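Local coordinates for protein ubiquitin-conjugating enzyme (Plasmodium falciparum 3D7, PDB 2H2Y) that probably acts as a ubiquitin-conjugating (E2) enzyme, here represented by its UBC domain, passing activated ubiquitin towards target proteins, at residues Y16-N20 with A21-I25; D111-N114 with P115-I119. All blocks are in the same frame, centred on the assembly; numbering follows the deposited sequence.

Contact 1: Y16-N20 with A21-I25; sequences YNLGN and ANYRI
Tyr16 and Asn22 make the aromatic part of this contact, a compact example of how a chain turns into its first helix and folds the preceding loop back over the new turn. The beta carbon of Asn22 approaches one face of the Tyr16 ring: Asn22 CB stands 3.7 Å from the centroid of that ring and 22° off its normal, a CH-pi contact displaced toward the rim near CD2. The ring reaches this place because CG of Tyr16 is anti to its carbonyl carbon (chi1 -71°), which swings the side chain alongside the first turn of the helix.

Apolar packing is built around Tyr23. With CG anti to the backbone N (chi1 176°), its side chain extends alongside the loop, and Leu18 crosses it obliquely: Leu18 CD2 lies 3.5 Å from Tyr23 CE2. Nearer the backbone, Tyr16 CB and Tyr23 CB approach to 4.3 Å.

Between the two segments, polar bonding is made by the backbone. Asn20 occupies the N-cap position, but its side chain makes no capping bond; separately, Tyr23 N donates weakly to Asn20 O at 3.1 Å. The regular helical pattern follows, Ile25 N bonding to Ala21 O at 3.0 Å, while Asn20 N bonds to Asn17 O within the loop. Tyr16 O sits at the edge of the Tyr23 ring, in its plane, 3.7 Å from Tyr23 CD2, an edge contact and not a hydrogen bond.

Further out, Arg24 turns its guanidinium away from the loop to a salt bridge with Glu28. With a single weak hydrogen bond between the segments, the loop is probably held against the first turn of helix 21-34 mainly by the two tyrosines and the carbon atoms they meet.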
ATOM      1  N   TYR A  16      -5.354  -1.498  20.512  1.00 59.00           N
ATOM      2  CA  TYR A  16      -5.019  -0.090  20.336  1.00 58.93           C
ATOM      3  C   TYR A  16      -6.140   0.821  20.820  1.00 59.84           C
ATOM      4  O   TYR A  16      -7.322   0.598  20.531  1.00 59.53           O
ATOM      5  CB  TYR A  16      -4.706   0.225  18.865  1.00 57.98           C
ATOM      6  CG  TYR A  16      -3.394  -0.343  18.364  1.00 55.99           C
ATOM      7  CD1 TYR A  16      -3.372  -1.308  17.361  1.00 53.97           C
ATOM      8  CD2 TYR A  16      -2.177   0.071  18.909  1.00 54.55           C
ATOM      9  CE1 TYR A  16      -2.173  -1.852  16.913  1.00 54.19           C
ATOM     10  CE2 TYR A  16      -0.970  -0.467  18.470  1.00 54.78           C
ATOM     11  CZ  TYR A  16      -0.974  -1.432  17.473  1.00 54.93           C
ATOM     12  OH  TYR A  16       0.209  -2.000  17.051  1.00 53.83           O
ATOM     13  N   ASN A  17      -5.747   1.851  21.559  1.00 61.15           N
ATOM     14  CA  ASN A  17      -6.680   2.828  22.101  1.00 63.17           C
ATOM     15  C   ASN A  17      -7.779   3.147  21.089  1.00 63.12           C
ATOM     16  O   ASN A  17      -7.496   3.530  19.955  1.00 62.89           O
ATOM     17  CB  ASN A  17      -5.921   4.099  22.480  1.00 63.77           C
ATOM     18  CG  ASN A  17      -6.189   4.524  23.903  1.00 63.73           C
ATOM     19  OD1 ASN A  17      -5.504   5.396  24.448  1.00 64.45           O
ATOM     20  ND2 ASN A  17      -7.197   3.909  24.518  1.00 61.84           N
ATOM     21  N   LEU A  18      -9.028   2.993  21.514  1.00 63.81           N
ATOM     22  CA  LEU A  18     -10.189   3.225  20.658  1.00 64.28           C
ATOM     23  C   LEU A  18     -10.356   4.647  20.096  1.00 64.12           C
ATOM     24  O   LEU A  18     -11.477   5.090  19.835  1.00 64.53           O
ATOM     25  CB  LEU A  18     -11.454   2.794  21.415  1.00 65.03           C
ATOM     26  CG  LEU A  18     -11.468   1.312  21.841  1.00 65.58           C
ATOM     27  CD1 LEU A  18     -12.393   1.112  23.035  1.00 65.08           C
ATOM     28  CD2 LEU A  18     -11.885   0.427  20.667  1.00 64.91           C
ATOM     29  N   GLY A  19      -9.237   5.342  19.893  1.00 63.87           N
ATOM     30  CA  GLY A  19      -9.276   6.691  19.352  1.00 63.30           C
ATOM     31  C   GLY A  19      -7.963   7.162  18.727  1.00 63.88           C
ATOM     32  O   GLY A  19      -7.893   8.264  18.172  1.00 63.29           O
ATOM     33  N   ASN A  20      -6.928   6.327  18.802  1.00 64.04           N
ATOM     34  CA  ASN A  20      -5.613   6.663  18.261  1.00 62.68           C
ATOM     35  C   ASN A  20      -5.394   6.306  16.805  1.00 60.83           C
ATOM     36  O   ASN A  20      -6.157   5.539  16.221  1.00 61.07           O
ATOM     37  CB  ASN A  20      -4.532   5.998  19.098  1.00 65.46           C
ATOM     38  CG  ASN A  20      -4.381   6.648  20.445  1.00 67.67           C
ATOM     39  OD1 ASN A  20      -3.651   6.160  21.310  1.00 70.25           O
ATOM     40  ND2 ASN A  20      -5.069   7.771  20.633  1.00 67.43           N
ATOM     41  N   ALA A  21      -4.327   6.869  16.235  1.00 58.09           N
ATOM     42  CA  ALA A  21      -3.962   6.641  14.837  1.00 55.42           C
ATOM     43  C   ALA A  21      -3.696   5.166  14.553  1.00 53.13           C
ATOM     44  O   ALA A  21      -4.048   4.659  13.483  1.00 53.00           O
ATOM     45  CB  ALA A  21      -2.730   7.474  14.473  1.00 54.99           C
ATOM     46  N   ASN A  22      -3.072   4.482  15.509  1.00 48.72           N
ATOM     47  CA  ASN A  22      -2.778   3.065  15.351  1.00 45.02           C
ATOM     48  C   ASN A  22      -4.061   2.265  15.165  1.00 41.25           C
ATOM     49  O   ASN A  22      -4.111   1.336  14.361  1.00 38.53           O
ATOM     50  CB  ASN A  22      -1.997   2.552  16.558  1.00 48.26           C
ATOM     51  CG  ASN A  22      -0.506   2.843  16.452  1.00 49.92           C
ATOM     52  OD1 ASN A  22       0.242   2.718  17.426  1.00 50.95           O
ATOM     53  ND2 ASN A  22      -0.068   3.219  15.257  1.00 47.96           N
ATOM     54  N   TYR A  23      -5.102   2.641  15.902  1.00 39.17           N
ATOM     55  CA  TYR A  23      -6.390   1.972  15.805  1.00 36.28           C
ATOM     56  C   TYR A  23      -6.830   1.911  14.348  1.00 35.27           C
ATOM     57  O   TYR A  23      -7.045   0.833  13.797  1.00 35.25           O
ATOM     58  CB  TYR A  23      -7.425   2.718  16.643  1.00 34.46           C
ATOM     59  CG  TYR A  23      -8.838   2.170  16.535  1.00 34.82           C
ATOM     60  CD1 TYR A  23      -9.642   2.472  15.435  1.00 34.08           C
ATOM     61  CD2 TYR A  23      -9.374   1.360  17.541  1.00 34.79           C
ATOM     62  CE1 TYR A  23     -10.938   1.990  15.334  1.00 35.26           C
ATOM     63  CE2 TYR A  23     -10.675   0.868  17.452  1.00 34.40           C
ATOM     64  CZ  TYR A  23     -11.449   1.188  16.344  1.00 36.30           C
ATOM     65  OH  TYR A  23     -12.732   0.701  16.233  1.00 37.64           O
ATOM     66  N   ARG A  24      -6.963   3.075  13.726  1.00 33.68           N
ATOM     67  CA  ARG A  24      -7.359   3.143  12.327  1.00 31.17           C
ATOM     68  C   ARG A  24      -6.396   2.350  11.438  1.00 29.36           C
ATOM     69  O   ARG A  24      -6.821   1.683  10.499  1.00 29.47           O
ATOM     70  CB  ARG A  24      -7.414   4.602  11.876  1.00 30.75           C
ATOM     71  CG  ARG A  24      -7.599   4.798  10.387  1.00 27.13           C
ATOM     72  CD  ARG A  24      -8.746   3.974   9.864  1.00 27.47           C
ATOM     73  NE  ARG A  24      -8.943   4.204   8.438  1.00 29.89           N
ATOM     74  CZ  ARG A  24      -9.359   5.355   7.924  1.00 30.39           C
ATOM     75  NH1 ARG A  24      -9.620   6.382   8.722  1.00 27.98           N
ATOM     76  NH2 ARG A  24      -9.518   5.472   6.612  1.00 32.53           N
ATOM     77  N   ILE A  25      -5.101   2.423  11.734  1.00 28.01           N
ATOM     78  CA  ILE A  25      -4.112   1.695  10.953  1.00 27.38           C
ATOM     79  C   ILE A  25      -4.370   0.202  11.080  1.00 28.11           C
ATOM     80  O   ILE A  25      -4.346  -0.536  10.092  1.00 26.31           O
ATOM     81  CB  ILE A  25      -2.672   2.030  11.426  1.00 28.39           C
ATOM     82  CG1 ILE A  25      -2.270   3.401  10.890  1.00 27.47           C
ATOM     83  CG2 ILE A  25      -1.677   0.982  10.935  1.00 29.24           C
ATOM     84  CD1 ILE A  25      -1.003   3.935  11.495  1.00 29.61           C
TER

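Contact 2: D111-N114 with P115-I119; sequences DDYN and PSLSI
A type I beta turn from Asn114 to Leu117 carries the chain toward helix 119-130, with Pro115 and Ser116 at its two central positions. Leu117 N donates to Asn114 O at 2.9 Å, the bond that closes the turn and joins the backbones of its two end residues. The turn places the side chain of Leu117 back against the residues that precede it, and Tyr113 is one of the residues it meets.

Leu117 and Tyr113 slide past each other in opposite directions. Leu117 CD2 comes to 3.4 Å from Tyr113 CD1, while the beta carbon follows along the CD1-CE1 bond, Leu117 CB lying 4.0 Å from Tyr113 CE1. Pro115 meets the same side of the ring obliquely, further along near CE2, Tyr113 CE2 being 3.7 Å from Pro115 N. With CG anti to the backbone N (chi1 172°), the tyrosine extends along the turn until its OH stands 3.7 Å from Pro115 CA.

The sequence Tyr-Asn-Pro-Ser-Leu falls where E2 enzymes of the UBC fold commonly have a Trp-Ser-Pro-Ala-Leu run, in a loop that in relatives helps to bind E3 ligases; a similar part here is plausible. Tyr113 OH ties this loop to another one by a hydrogen bond to Pro80 O, and the side chain of Leu117 also touches Val108.

Beside the turn, Asn114 (chi1 68°) and Ser116 (chi1 78°) both have their first torsion between the backbone N and the carbonyl carbon, which brings the two side chains close together. Beyond it, Ser118 is the N-cap of helix 119-130: its OG accepts from Gly121 N.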
ATOM      1  N   ASP A 111      -3.040  15.720  -3.326  1.00 50.23           N
ATOM      2  CA  ASP A 111      -4.079  16.731  -3.459  1.00 51.18           C
ATOM      3  C   ASP A 111      -5.523  16.261  -3.591  1.00 51.18           C
ATOM      4  O   ASP A 111      -6.443  17.084  -3.593  1.00 52.29           O
ATOM      5  CB  ASP A 111      -3.717  17.666  -4.612  1.00 53.81           C
ATOM      6  CG  ASP A 111      -2.515  18.537  -4.283  1.00 57.38           C
ATOM      7  OD1 ASP A 111      -1.496  17.984  -3.821  1.00 57.14           O
ATOM      8  OD2 ASP A 111      -2.586  19.769  -4.479  1.00 60.55           O
ATOM      9  N   ASP A 112      -5.733  14.952  -3.698  1.00 50.99           N
ATOM     10  CA  ASP A 112      -7.086  14.407  -3.806  1.00 50.82           C
ATOM     11  C   ASP A 112      -7.385  13.443  -2.670  1.00 50.35           C
ATOM     12  O   ASP A 112      -8.469  12.869  -2.598  1.00 50.92           O
ATOM     13  CB  ASP A 112      -7.282  13.674  -5.129  1.00 52.47           C
ATOM     14  CG  ASP A 112      -7.760  14.587  -6.231  1.00 55.20           C
ATOM     15  OD1 ASP A 112      -8.563  15.500  -5.928  1.00 55.29           O
ATOM     16  OD2 ASP A 112      -7.349  14.382  -7.396  1.00 55.86           O
ATOM     17  N   TYR A 113      -6.415  13.270  -1.784  1.00 49.08           N
ATOM     18  CA  TYR A 113      -6.569  12.364  -0.662  1.00 47.27           C
ATOM     19  C   TYR A 113      -7.497  12.917   0.391  1.00 46.62           C
ATOM     20  O   TYR A 113      -7.528  14.121   0.630  1.00 45.72           O
ATOM     21  CB  TYR A 113      -5.219  12.099  -0.002  1.00 46.07           C
ATOM     22  CG  TYR A 113      -5.330  11.323   1.288  1.00 45.01           C
ATOM     23  CD1 TYR A 113      -5.412   9.933   1.289  1.00 44.54           C
ATOM     24  CD2 TYR A 113      -5.367  11.983   2.512  1.00 45.19           C
ATOM     25  CE1 TYR A 113      -5.524   9.220   2.484  1.00 45.32           C
ATOM     26  CE2 TYR A 113      -5.484  11.281   3.708  1.00 45.39           C
ATOM     27  CZ  TYR A 113      -5.560   9.905   3.686  1.00 45.42           C
ATOM     28  OH  TYR A 113      -5.681   9.223   4.873  1.00 45.67           O
ATOM     29  N   ASN A 114      -8.248  12.017   1.017  1.00 45.75           N
ATOM     30  CA  ASN A 114      -9.150  12.368   2.107  1.00 45.68           C
ATOM     31  C   ASN A 114      -9.133  11.181   3.077  1.00 44.29           C
ATOM     32  O   ASN A 114      -9.105  10.021   2.658  1.00 44.61           O
ATOM     33  CB  ASN A 114     -10.572  12.645   1.601  1.00 45.59           C
ATOM     34  CG  ASN A 114     -11.249  11.414   1.068  1.00 46.05           C
ATOM     35  OD1 ASN A 114     -10.983  10.978  -0.053  1.00 48.18           O
ATOM     36  ND2 ASN A 114     -12.125  10.830   1.875  1.00 46.81           N
ATOM     37  N   PRO A 115      -9.153  11.462   4.388  1.00 42.52           N
ATOM     38  CA  PRO A 115      -9.130  10.464   5.460  1.00 40.93           C
ATOM     39  C   PRO A 115      -9.824   9.124   5.196  1.00 38.96           C
ATOM     40  O   PRO A 115      -9.358   8.089   5.654  1.00 37.01           O
ATOM     41  CB  PRO A 115      -9.758  11.214   6.631  1.00 41.81           C
ATOM     42  CG  PRO A 115      -9.286  12.605   6.414  1.00 41.60           C
ATOM     43  CD  PRO A 115      -9.507  12.787   4.935  1.00 41.74           C
ATOM     44  N   SER A 116     -10.926   9.133   4.457  1.00 36.97           N
ATOM     45  CA  SER A 116     -11.656   7.895   4.211  1.00 36.39           C
ATOM     46  C   SER A 116     -11.054   6.916   3.203  1.00 35.07           C
ATOM     47  O   SER A 116     -11.521   5.787   3.090  1.00 36.64           O
ATOM     48  CB  SER A 116     -13.089   8.212   3.785  1.00 37.10           C
ATOM     49  OG  SER A 116     -13.132   8.599   2.424  1.00 37.79           O
ATOM     50  N   LEU A 117     -10.045   7.327   2.448  0.50 32.10           N
ATOM     51  CA  LEU A 117      -9.461   6.399   1.490  0.50 28.46           C
ATOM     52  C   LEU A 117      -8.912   5.182   2.221  0.50 26.43           C
ATOM     53  O   LEU A 117      -8.388   5.290   3.330  0.50 24.00           O
ATOM     54  CB  LEU A 117      -8.353   7.084   0.685  0.50 27.87           C
ATOM     55  CG  LEU A 117      -8.735   7.711  -0.662  0.50 27.40           C
ATOM     56  CD1 LEU A 117     -10.202   8.117  -0.681  0.50 24.80           C
ATOM     57  CD2 LEU A 117      -7.832   8.907  -0.922  0.50 26.65           C
ATOM     58  N   SER A 118      -9.061   4.019   1.601  1.00 25.70           N
ATOM     59  CA  SER A 118      -8.573   2.772   2.181  1.00 26.16           C
ATOM     60  C   SER A 118      -7.206   2.435   1.593  1.00 27.68           C
ATOM     61  O   SER A 118      -6.983   2.596   0.387  1.00 28.37           O
ATOM     62  CB  SER A 118      -9.539   1.621   1.876  1.00 27.49           C
ATOM     63  OG  SER A 118      -9.319   1.053   0.590  1.00 25.12           O
ATOM     64  N   ILE A 119      -6.291   1.962   2.436  1.00 27.37           N
ATOM     65  CA  ILE A 119      -4.958   1.611   1.958  1.00 26.96           C
ATOM     66  C   ILE A 119      -5.048   0.588   0.831  1.00 25.92           C
ATOM     67  O   ILE A 119      -4.406   0.746  -0.209  1.00 26.43           O
ATOM     68  CB  ILE A 119      -4.081   1.049   3.087  1.00 24.88           C
ATOM     69  CG1 ILE A 119      -4.034   2.041   4.251  1.00 25.88           C
ATOM     70  CG2 ILE A 119      -2.680   0.807   2.574  1.00 23.93           C
ATOM     71  CD1 ILE A 119      -3.590   3.451   3.860  1.00 25.92           C
TER

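Overall arrangement
From the N terminus, the chain first meets contact 1, where the loop 16-20 folds onto the opening turn of helix 21-34. The four-stranded antiparallel sheet comes next, and well after strand 85-88 contact 2 closes its turn just ahead of helix 119-130. The two local contacts are in series, neither enclosing nor crossing the other, and their centres lie about 17 Å apart. Each stands at the start of a helix, and Arg24 joins them: its NH2 makes a probable hydrogen bond to Pro115 O at 2.8 Å. Glu28 of the same helix accepts from Ile119 N, so the N-terminal helix is tied directly to the beginning of the late one.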